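Alpha-ketoglutarate-dependent 2,4-dichlorophenoxyacetate dioxygenase (Bradyrhizobium diazoefficiens, PDB 5BKE) probably acts as a metal- and 2-oxoglutarate-dependent dioxygenase of the TfdA family that degrades aryloxyalkanoate herbicides. Local coordinates at residues Gly110-His115 / His264-Tyr269; Gly140-Ala145 / His247-His252. One frame throughout, in Å; residues are numbered along the deposited sequence.

Interaction 1: Gly110-His115 / His264-Tyr269; sequences GNCLWH and HRVRRY. With MN (manganese (II) ion), chain N; OGA (N-oxalylglycine), chain O.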
ATOM      1  N   GLY C 110      18.458 -46.030 -12.850  1.00 29.54           N
ATOM      2  CA  GLY C 110      17.280 -45.376 -12.290  1.00 28.07           C
ATOM      3  C   GLY C 110      17.575 -44.115 -11.489  1.00 26.67           C
ATOM      4  O   GLY C 110      16.797 -43.165 -11.525  1.00 26.19           O
ATOM      5  N   ASN C 111      18.707 -44.101 -10.788  1.00 26.24           N
ATOM      6  CA  ASN C 111      19.126 -42.939  -9.998  1.00 26.62           C
ATOM      7  C   ASN C 111      19.392 -41.688 -10.851  1.00 26.27           C
ATOM      8  O   ASN C 111      19.438 -40.581 -10.318  1.00 26.96           O
ATOM      9  CB  ASN C 111      20.322 -43.272  -9.087  1.00 26.72           C
ATOM     10  CG  ASN C 111      19.913 -44.020  -7.817  1.00 28.66           C
ATOM     11  OD1 ASN C 111      18.727 -44.260  -7.568  1.00 29.25           O
ATOM     12  ND2 ASN C 111      20.899 -44.384  -7.004  1.00 28.57           N
ATOM     13  N   CYS C 112      19.531 -41.867 -12.168  1.00 25.19           N
ATOM     14  CA  CYS C 112      19.770 -40.759 -13.080  1.00 24.77           C
ATOM     15  C   CYS C 112      18.523 -39.960 -13.355  1.00 23.64           C
ATOM     16  O   CYS C 112      18.604 -38.855 -13.888  1.00 23.73           O
ATOM     17  CB  CYS C 112      20.401 -41.240 -14.391  1.00 25.96           C
ATOM     18  SG  CYS C 112      22.072 -41.883 -14.178  1.00 27.43           S
ATOM     19  N   LEU C 113      17.372 -40.528 -13.003  1.00 22.93           N
ATOM     20  CA  LEU C 113      16.090 -39.828 -13.100  1.00 22.12           C
ATOM     21  C   LEU C 113      15.785 -39.044 -11.822  1.00 21.32           C
ATOM     22  O   LEU C 113      16.204 -39.443 -10.729  1.00 21.26           O
ATOM     23  CB  LEU C 113      14.967 -40.814 -13.423  1.00 22.78           C
ATOM     24  CG  LEU C 113      15.120 -41.727 -14.645  1.00 22.91           C
ATOM     25  CD1 LEU C 113      14.063 -42.822 -14.624  1.00 23.04           C
ATOM     26  CD2 LEU C 113      15.051 -40.935 -15.948  1.00 23.28           C
ATOM     27  N   TRP C 114      15.080 -37.918 -11.974  1.00 20.91           N
ATOM     28  CA  TRP C 114      14.613 -37.101 -10.841  1.00 20.14           C
ATOM     29  C   TRP C 114      13.674 -37.926  -9.974  1.00 19.85           C
ATOM     30  O   TRP C 114      12.666 -38.441 -10.457  1.00 20.23           O
ATOM     31  CB  TRP C 114      13.873 -35.853 -11.324  1.00 19.75           C
ATOM     32  CG  TRP C 114      14.740 -34.743 -11.867  1.00 19.32           C
ATOM     33  CD1 TRP C 114      14.876 -34.377 -13.174  1.00 19.37           C
ATOM     34  CD2 TRP C 114      15.575 -33.855 -11.113  1.00 19.09           C
ATOM     35  NE1 TRP C 114      15.748 -33.311 -13.285  1.00 19.18           N
ATOM     36  CE2 TRP C 114      16.184 -32.966 -12.036  1.00 19.08           C
ATOM     37  CE3 TRP C 114      15.862 -33.714  -9.740  1.00 19.17           C
ATOM     38  CZ2 TRP C 114      17.069 -31.954 -11.638  1.00 18.89           C
ATOM     39  CZ3 TRP C 114      16.738 -32.712  -9.343  1.00 19.10           C
ATOM     40  CH2 TRP C 114      17.332 -31.839 -10.295  1.00 18.86           C
ATOM     41  N   HIS C 115      14.019 -38.057  -8.696  1.00 19.43           N
ATOM     42  CA  HIS C 115      13.284 -38.924  -7.784  1.00 18.93           C
ATOM     43  C   HIS C 115      13.367 -38.438  -6.347  1.00 18.81           C
ATOM     44  O   HIS C 115      14.257 -37.660  -5.988  1.00 18.90           O
ATOM     45  CB  HIS C 115      13.767 -40.395  -7.897  1.00 18.40           C
ATOM     46  CG  HIS C 115      15.131 -40.656  -7.321  1.00 17.65           C
ATOM     47  ND1 HIS C 115      16.293 -40.426  -8.028  1.00 17.90           N
ATOM     48  CD2 HIS C 115      15.515 -41.159  -6.124  1.00 17.51           C
ATOM     49  CE1 HIS C 115      17.333 -40.764  -7.283  1.00 17.79           C
ATOM     50  NE2 HIS C 115      16.890 -41.205  -6.120  1.00 17.07           N
ATOM     51  N   HIS C 264      15.914 -35.376  -6.309  1.00 21.47           N
ATOM     52  CA  HIS C 264      17.334 -35.405  -6.627  1.00 22.06           C
ATOM     53  C   HIS C 264      17.613 -36.392  -7.762  1.00 22.42           C
ATOM     54  O   HIS C 264      16.745 -37.213  -8.120  1.00 22.41           O
ATOM     55  CB  HIS C 264      18.174 -35.697  -5.378  1.00 21.56           C
ATOM     56  CG  HIS C 264      17.931 -37.045  -4.798  1.00 22.80           C
ATOM     57  ND1 HIS C 264      16.853 -37.316  -3.987  1.00 22.45           N
ATOM     58  CD2 HIS C 264      18.607 -38.209  -4.934  1.00 22.10           C
ATOM     59  CE1 HIS C 264      16.872 -38.592  -3.654  1.00 22.55           C
ATOM     60  NE2 HIS C 264      17.934 -39.151  -4.203  1.00 22.56           N
ATOM     61  N   ARG C 265      18.804 -36.271  -8.348  1.00 23.02           N
ATOM     62  CA  ARG C 265      19.274 -37.161  -9.421  1.00 24.21           C
ATOM     63  C   ARG C 265      20.797 -37.103  -9.544  1.00 25.67           C
ATOM     64  O   ARG C 265      21.435 -36.130  -9.128  1.00 25.72           O
ATOM     65  CB  ARG C 265      18.603 -36.839 -10.768  1.00 24.27           C
ATOM     66  CG  ARG C 265      19.010 -35.503 -11.390  1.00 24.40           C
ATOM     67  CD  ARG C 265      18.657 -35.429 -12.864  1.00 23.87           C
ATOM     68  NE  ARG C 265      19.004 -34.121 -13.439  1.00 23.23           N
ATOM     69  CZ  ARG C 265      18.712 -33.733 -14.679  1.00 22.61           C
ATOM     70  NH1 ARG C 265      18.035 -34.529 -15.503  1.00 21.58           N
ATOM     71  NH2 ARG C 265      19.090 -32.530 -15.098  1.00 22.69           N
ATOM     72  N   VAL C 266      21.374 -38.158 -10.110  1.00 26.45           N
ATOM     73  CA  VAL C 266      22.797 -38.171 -10.440  1.00 27.07           C
ATOM     74  C   VAL C 266      22.919 -37.999 -11.960  1.00 27.59           C
ATOM     75  O   VAL C 266      22.118 -38.559 -12.724  1.00 27.74           O
ATOM     76  CB  VAL C 266      23.520 -39.435  -9.880  1.00 27.81           C
ATOM     77  CG1 VAL C 266      22.857 -40.730 -10.349  1.00 27.32           C
ATOM     78  CG2 VAL C 266      25.011 -39.435 -10.203  1.00 26.87           C
ATOM     79  N   ARG C 267      23.882 -37.184 -12.388  1.00 28.17           N
ATOM     80  CA  ARG C 267      24.152 -36.996 -13.826  1.00 30.19           C
ATOM     81  C   ARG C 267      25.037 -38.127 -14.368  1.00 31.81           C
ATOM     82  O   ARG C 267      25.754 -38.780 -13.601  1.00 29.67           O
ATOM     83  CB  ARG C 267      24.778 -35.614 -14.109  1.00 29.15           C
ATOM     84  CG  ARG C 267      23.951 -34.400 -13.663  1.00 28.86           C
ATOM     85  CD  ARG C 267      22.485 -34.467 -14.101  1.00 28.45           C
ATOM     86  NE  ARG C 267      22.291 -34.469 -15.558  1.00 29.07           N
ATOM     87  CZ  ARG C 267      22.288 -33.382 -16.337  1.00 29.15           C
ATOM     88  NH1 ARG C 267      22.094 -33.508 -17.646  1.00 27.55           N
ATOM     89  NH2 ARG C 267      22.474 -32.167 -15.822  1.00 28.83           N
ATOM     90  N   ARG C 268      24.968 -38.352 -15.683  1.00 35.82           N
ATOM     91  CA  ARG C 268      25.767 -39.382 -16.365  1.00 38.36           C
ATOM     92  C   ARG C 268      27.232 -39.363 -15.934  1.00 36.60           C
ATOM     93  O   ARG C 268      27.835 -38.300 -15.786  1.00 36.06           O
ATOM     94  CB  ARG C 268      25.646 -39.252 -17.887  1.00 43.60           C
ATOM     95  CG  ARG C 268      24.507 -40.072 -18.492  1.00 50.21           C
ATOM     96  CD  ARG C 268      24.260 -39.788 -19.979  1.00 55.12           C
ATOM     97  NE  ARG C 268      25.484 -39.544 -20.760  1.00 61.98           N
ATOM     98  CZ  ARG C 268      26.298 -40.486 -21.248  1.00 65.92           C
ATOM     99  NH1 ARG C 268      26.049 -41.782 -21.056  1.00 68.27           N
ATOM    100  NH2 ARG C 268      27.375 -40.127 -21.934  1.00 66.28           N
ATOM    101  N   TYR C 269      27.764 -40.549 -15.666  1.00 37.64           N
ATOM    102  CA  TYR C 269      29.166 -40.724 -15.312  1.00 36.88           C
ATOM    103  C   TYR C 269      29.774 -41.907 -16.063  1.00 36.18           C
ATOM    104  O   TYR C 269      29.046 -42.766 -16.564  1.00 34.78           O
ATOM    105  CB  TYR C 269      29.363 -40.832 -13.787  1.00 37.98           C
ATOM    106  CG  TYR C 269      28.644 -41.974 -13.076  1.00 39.83           C
ATOM    107  CD1 TYR C 269      27.349 -41.804 -12.561  1.00 39.48           C
ATOM    108  CD2 TYR C 269      29.275 -43.217 -12.877  1.00 40.43           C
ATOM    109  CE1 TYR C 269      26.693 -42.839 -11.896  1.00 39.93           C
ATOM    110  CE2 TYR C 269      28.625 -44.258 -12.213  1.00 40.55           C
ATOM    111  CZ  TYR C 269      27.336 -44.064 -11.724  1.00 40.78           C
ATOM    112  OH  TYR C 269      26.692 -45.089 -11.062  1.00 40.39           O
TER
HETATM  113 MN    MN N 401      18.095 -41.357  -4.466  1.00 21.18          MN
HETATM  114  C1  OGA O 402      20.660 -41.853  -3.531  1.00 29.89           C
HETATM  115  C2  OGA O 402      20.909 -41.295  -4.842  1.00 28.89           C
HETATM  116  C4  OGA O 402      22.606 -40.419  -6.391  1.00 31.18           C
HETATM  117  C5  OGA O 402      24.109 -40.441  -6.413  1.00 32.50           C
HETATM  118  O1  OGA O 402      19.472 -41.861  -3.125  1.00 29.18           O
HETATM  119  O2  OGA O 402      21.633 -42.257  -2.856  1.00 31.38           O
HETATM  120  O2' OGA O 402      19.973 -41.235  -5.633  1.00 28.82           O
HETATM  121  O3  OGA O 402      24.664 -41.556  -6.282  1.00 34.75           O
HETATM  122  N1  OGA O 402      22.134 -40.849  -5.084  1.00 29.78           N
HETATM  123  O4  OGA O 402      24.728 -39.359  -6.541  1.00 31.84           O
HETATM  124  O   HOH W   1      20.732 -37.572 -15.022  1.00 32.34           O
HETATM  125  O   HOH W   2      16.964 -37.069 -15.303  1.00 41.44           O

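Interaction 2: Gly140-Ala145 / His247-His252; sequences GNTEFA and HKWKLH. With OGA (N-oxalylglycine), chain O.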
ATOM      1  N   GLY C 140      28.847 -37.494 -12.884  1.00 35.44           N
ATOM      2  CA  GLY C 140      28.157 -37.919 -11.665  1.00 32.62           C
ATOM      3  C   GLY C 140      27.944 -36.847 -10.605  1.00 30.90           C
ATOM      4  O   GLY C 140      28.015 -37.139  -9.405  1.00 30.87           O
ATOM      5  N   ASN C 141      27.698 -35.608 -11.041  1.00 28.84           N
ATOM      6  CA  ASN C 141      27.180 -34.557 -10.154  1.00 27.58           C
ATOM      7  C   ASN C 141      25.826 -35.014  -9.605  1.00 26.45           C
ATOM      8  O   ASN C 141      25.071 -35.708 -10.298  1.00 25.90           O
ATOM      9  CB  ASN C 141      26.971 -33.232 -10.906  1.00 26.53           C
ATOM     10  CG  ASN C 141      28.268 -32.522 -11.279  1.00 27.06           C
ATOM     11  OD1 ASN C 141      29.365 -32.853 -10.819  1.00 26.96           O
ATOM     12  ND2 ASN C 141      28.131 -31.513 -12.119  1.00 27.10           N
ATOM     13  N   THR C 142      25.524 -34.629  -8.368  1.00 25.80           N
ATOM     14  CA  THR C 142      24.193 -34.862  -7.816  1.00 26.45           C
ATOM     15  C   THR C 142      23.417 -33.548  -7.766  1.00 25.49           C
ATOM     16  O   THR C 142      23.893 -32.555  -7.222  1.00 24.97           O
ATOM     17  CB  THR C 142      24.245 -35.574  -6.448  1.00 27.73           C
ATOM     18  OG1 THR C 142      25.039 -36.761  -6.578  1.00 28.33           O
ATOM     19  CG2 THR C 142      22.826 -35.966  -5.975  1.00 26.52           C
ATOM     20  N   GLU C 143      22.230 -33.553  -8.366  1.00 25.07           N
ATOM     21  CA  GLU C 143      21.409 -32.348  -8.466  1.00 25.12           C
ATOM     22  C   GLU C 143      20.198 -32.483  -7.552  1.00 25.25           C
ATOM     23  O   GLU C 143      19.659 -33.585  -7.392  1.00 24.81           O
ATOM     24  CB  GLU C 143      20.988 -32.084  -9.919  1.00 24.44           C
ATOM     25  CG  GLU C 143      22.172 -31.904 -10.863  1.00 25.39           C
ATOM     26  CD  GLU C 143      21.810 -31.497 -12.281  1.00 25.77           C
ATOM     27  OE1 GLU C 143      20.620 -31.551 -12.682  1.00 27.54           O
ATOM     28  OE2 GLU C 143      22.750 -31.144 -13.021  1.00 25.61           O
ATOM     29  N   PHE C 144      19.807 -31.354  -6.957  1.00 23.88           N
ATOM     30  CA  PHE C 144      18.694 -31.249  -6.024  1.00 23.17           C
ATOM     31  C   PHE C 144      17.709 -30.174  -6.490  1.00 23.91           C
ATOM     32  O   PHE C 144      18.116 -29.112  -6.990  1.00 24.05           O
ATOM     33  CB  PHE C 144      19.215 -30.925  -4.622  1.00 22.45           C
ATOM     34  CG  PHE C 144      20.134 -31.982  -4.061  1.00 22.83           C
ATOM     35  CD1 PHE C 144      21.517 -31.957  -4.325  1.00 22.98           C
ATOM     36  CD2 PHE C 144      19.620 -33.021  -3.280  1.00 22.15           C
ATOM     37  CE1 PHE C 144      22.360 -32.949  -3.819  1.00 23.34           C
ATOM     38  CE2 PHE C 144      20.456 -34.009  -2.770  1.00 22.60           C
ATOM     39  CZ  PHE C 144      21.825 -33.982  -3.040  1.00 23.34           C
ATOM     40  N   ALA C 145      16.420 -30.454  -6.326  1.00 22.65           N
ATOM     41  CA  ALA C 145      15.373 -29.514  -6.689  1.00 21.92           C
ATOM     42  C   ALA C 145      14.450 -29.254  -5.498  1.00 21.84           C
ATOM     43  O   ALA C 145      14.071 -30.190  -4.777  1.00 20.53           O
ATOM     44  CB  ALA C 145      14.595 -30.027  -7.885  1.00 21.92           C
ATOM     45  N   HIS C 247      25.422 -30.131  -7.082  1.00 25.64           N
ATOM     46  CA  HIS C 247      26.528 -30.506  -6.206  1.00 27.03           C
ATOM     47  C   HIS C 247      27.645 -31.179  -6.989  1.00 28.95           C
ATOM     48  O   HIS C 247      27.431 -32.211  -7.644  1.00 29.50           O
ATOM     49  CB  HIS C 247      26.101 -31.394  -5.031  1.00 25.23           C
ATOM     50  CG  HIS C 247      27.192 -31.594  -4.025  1.00 24.17           C
ATOM     51  ND1 HIS C 247      27.554 -30.620  -3.120  1.00 23.90           N
ATOM     52  CD2 HIS C 247      28.035 -32.631  -3.814  1.00 23.54           C
ATOM     53  CE1 HIS C 247      28.549 -31.060  -2.372  1.00 22.87           C
ATOM     54  NE2 HIS C 247      28.864 -32.277  -2.776  1.00 22.98           N
ATOM     55  N   LYS C 248      28.827 -30.565  -6.901  1.00 29.89           N
ATOM     56  CA  LYS C 248      30.066 -31.086  -7.443  1.00 31.13           C
ATOM     57  C   LYS C 248      30.811 -31.763  -6.292  1.00 28.79           C
ATOM     58  O   LYS C 248      31.137 -31.128  -5.283  1.00 27.15           O
ATOM     59  CB  LYS C 248      30.892 -29.941  -8.025  1.00 34.68           C
ATOM     60  CG  LYS C 248      31.942 -30.357  -9.038  1.00 41.09           C
ATOM     61  CD  LYS C 248      33.133 -29.395  -9.019  1.00 46.09           C
ATOM     62  CE  LYS C 248      33.852 -29.336 -10.364  1.00 48.39           C
ATOM     63  NZ  LYS C 248      34.276 -30.684 -10.849  1.00 50.27           N
ATOM     64  N   TRP C 249      31.069 -33.058  -6.448  1.00 28.24           N
ATOM     65  CA  TRP C 249      31.581 -33.888  -5.348  1.00 27.19           C
ATOM     66  C   TRP C 249      33.072 -33.701  -5.054  1.00 28.31           C
ATOM     67  O   TRP C 249      33.903 -33.681  -5.966  1.00 28.73           O
ATOM     68  CB  TRP C 249      31.286 -35.363  -5.630  1.00 25.07           C
ATOM     69  CG  TRP C 249      29.846 -35.718  -5.488  1.00 23.64           C
ATOM     70  CD1 TRP C 249      28.940 -35.892  -6.493  1.00 23.45           C
ATOM     71  CD2 TRP C 249      29.137 -35.935  -4.264  1.00 22.32           C
ATOM     72  NE1 TRP C 249      27.708 -36.209  -5.970  1.00 22.41           N
ATOM     73  CE2 TRP C 249      27.803 -36.248  -4.605  1.00 22.34           C
ATOM     74  CE3 TRP C 249      29.508 -35.915  -2.907  1.00 22.04           C
ATOM     75  CZ2 TRP C 249      26.821 -36.521  -3.635  1.00 22.22           C
ATOM     76  CZ3 TRP C 249      28.537 -36.200  -1.938  1.00 22.08           C
ATOM     77  CH2 TRP C 249      27.207 -36.496  -2.310  1.00 22.08           C
ATOM     78  N   LYS C 250      33.392 -33.561  -3.774  1.00 29.93           N
ATOM     79  CA  LYS C 250      34.763 -33.690  -3.283  1.00 32.92           C
ATOM     80  C   LYS C 250      34.823 -34.890  -2.356  1.00 33.28           C
ATOM     81  O   LYS C 250      33.819 -35.243  -1.721  1.00 31.88           O
ATOM     82  CB  LYS C 250      35.228 -32.427  -2.537  1.00 36.13           C
ATOM     83  CG  LYS C 250      35.424 -31.194  -3.412  1.00 40.13           C
ATOM     84  CD  LYS C 250      35.527 -29.938  -2.548  1.00 46.52           C
ATOM     85  CE  LYS C 250      34.964 -28.704  -3.249  1.00 47.39           C
ATOM     86  NZ  LYS C 250      35.815 -28.275  -4.398  1.00 50.85           N
ATOM     87  N   LEU C 251      36.009 -35.493  -2.275  1.00 34.37           N
ATOM     88  CA  LEU C 251      36.286 -36.629  -1.403  1.00 33.98           C
ATOM     89  C   LEU C 251      35.892 -36.363   0.046  1.00 33.09           C
ATOM     90  O   LEU C 251      36.247 -35.327   0.609  1.00 32.75           O
ATOM     91  CB  LEU C 251      37.767 -37.020  -1.498  1.00 35.86           C
ATOM     92  CG  LEU C 251      38.263 -38.242  -0.711  1.00 37.64           C
ATOM     93  CD1 LEU C 251      37.471 -39.494  -1.064  1.00 36.63           C
ATOM     94  CD2 LEU C 251      39.744 -38.453  -0.973  1.00 37.96           C
ATOM     95  N   HIS C 252      35.147 -37.310   0.625  1.00 31.35           N
ATOM     96  CA  HIS C 252      34.586 -37.211   1.985  1.00 30.68           C
ATOM     97  C   HIS C 252      33.546 -36.103   2.219  1.00 29.03           C
ATOM     98  O   HIS C 252      33.321 -35.706   3.363  1.00 29.22           O
ATOM     99  CB  HIS C 252      35.683 -37.160   3.067  1.00 32.57           C
ATOM    100  CG  HIS C 252      36.704 -38.250   2.954  1.00 35.85           C
ATOM    101  ND1 HIS C 252      38.048 -38.030   3.162  1.00 36.93           N
ATOM    102  CD2 HIS C 252      36.580 -39.565   2.647  1.00 37.80           C
ATOM    103  CE1 HIS C 252      38.708 -39.163   2.999  1.00 37.81           C
ATOM    104  NE2 HIS C 252      37.841 -40.108   2.685  1.00 39.63           N
TER
HETATM  105  C1  OGA O 402      20.660 -41.853  -3.531  1.00 29.89           C
HETATM  106  C2  OGA O 402      20.909 -41.295  -4.842  1.00 28.89           C
HETATM  107  C4  OGA O 402      22.606 -40.419  -6.391  1.00 31.18           C
HETATM  108  C5  OGA O 402      24.109 -40.441  -6.413  1.00 32.50           C
HETATM  109  O1  OGA O 402      19.472 -41.861  -3.125  1.00 29.18           O
HETATM  110  O2  OGA O 402      21.633 -42.257  -2.856  1.00 31.38           O
HETATM  111  O2' OGA O 402      19.973 -41.235  -5.633  1.00 28.82           O
HETATM  112  O3  OGA O 402      24.664 -41.556  -6.282  1.00 34.75           O
HETATM  113  N1  OGA O 402      22.134 -40.849  -5.084  1.00 29.78           N
HETATM  114  O4  OGA O 402      24.728 -39.359  -6.541  1.00 31.84           O
HETATM  115  O   HOH W   3      30.609 -34.383  -9.211  1.00 33.72           O
HETATM  116  O   HOH W   4      31.748 -32.231 -11.865  1.00 36.86           O

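Interaction 1: Gly110-His115 / His264-Tyr269
H115 and H264 both place CG between the backbone N and the carbonyl carbon (chi1 72° in H115), and with these torsions the two imidazoles converge obliquely, their NE2 atoms 3.0 Å apart. The shared metal explains that approach: manganese is bound by H115 NE2 at 2.0 Å and by H264 NE2 at 2.2 Å. At the ring edge away from the metal, H115 ND1 donates to L113 O in the plane of the ring, with an almost straight N-H...O angle of 173°, which holds the rotation of the H115 ring. The backbones are locked as well. H115 N donates to H264 O and H264 N to H115 O, a single antiparallel hydrogen-bonded pair, and two residues further on V266 N donates to N111 O at 3.1 Å.

On the other flank, R265 lays its extended chain over one face of W114, with CD 3.6 Å from the centroid of the five-membered ring, a CH-pi contact. The guanidinium, its plane about 20° from the indole's, lies against the same ring, R265 CZ being 3.3 Å from W114 NE1. The nitrogens of both groups are donors, so no hydrogen bond forms there; the arginine's charge is met by E143 and by E236 of the second subunit. A water joins R265 NH1 to C112 O.

V266 lines the pocket, its CB 3.6 Å from O4 of N-oxalylglycine, which chelates manganese through O1 and O2'. With D117 as third protein ligand, the site is the two-histidine, one-carboxylate facial triad characteristic of 2-oxoglutarate-dependent dioxygenases.

Interaction 2: Gly140-Ala145 / His247-His252
H247 pairs with T142 at one edge of a three-stranded antiparallel sheet, part of the double-stranded beta-helix (jelly-roll) core expected of a cupin-clan enzyme. Two backbone bonds define the register as a hydrogen-bonded pair: H247 N to T142 O at 2.9 Å, and the longer, more bent T142 N to H247 O at 3.2 Å. H247 CB reaches the edge of the F144 ring. H247 extends its ring away from its own amide (chi1 -171°), and its CD2 lies over the centre of the W249 indole, 3.5 Å above that plane; ND1 and NE2 are satisfied by Y245 and D253.

K248 leaves the sheet with its CB pointing away from the facing segment; its NZ is linked to N141 OD1 through a water. A second water connects the same OD1 to W249 N. One carboxamide oxygen thus accepts from two waters where the regular pairing stops.

The indole of W249 reaches the sheet with its nitrogen-bearing edge. W249 CD1 lies 3.3 Å from G140 O, whose hydrogen-bonding partner is R275, while the ring also packs on L130 and A132 of strand 127-132. NE1 donates to T142 OG1 at 2.8 Å, with the oxygen only 1° out of the indole plane. T142 carries OG1 anti to its carbonyl carbon (chi1 -53°), which places the hydroxyl between W249 NE1 and the ligand: it accepts from the first and donates to O4 of N-oxalylglycine, T142 OG1 to ligand O4 measuring 2.6 Å.

Overall arrangement
Following the chain from the N terminus, segment 110-115 follows helix 103-108 and meets 264-269, which begins in strand 262-266 and runs past its end, so interaction 1 closes a loop of 148 intervening residues. Interaction 2 is nested wholly within it: strand 142-146 meets 247-252, at the end of strand 244-247, across 101 residues. Strand 142-146 is central in its three-stranded sheet, with 244-247 along one edge and 262-266 along the other. The contacts therefore touch directly, through R267 N and N141 O at 2.8 Å, probably hydrogen-bonded, and through a salt bridge from R267 to E143. Both also border N-oxalylglycine, interaction 1 beside its metal-chelating end and along V266, interaction 2 at the carboxylate remote from the metal.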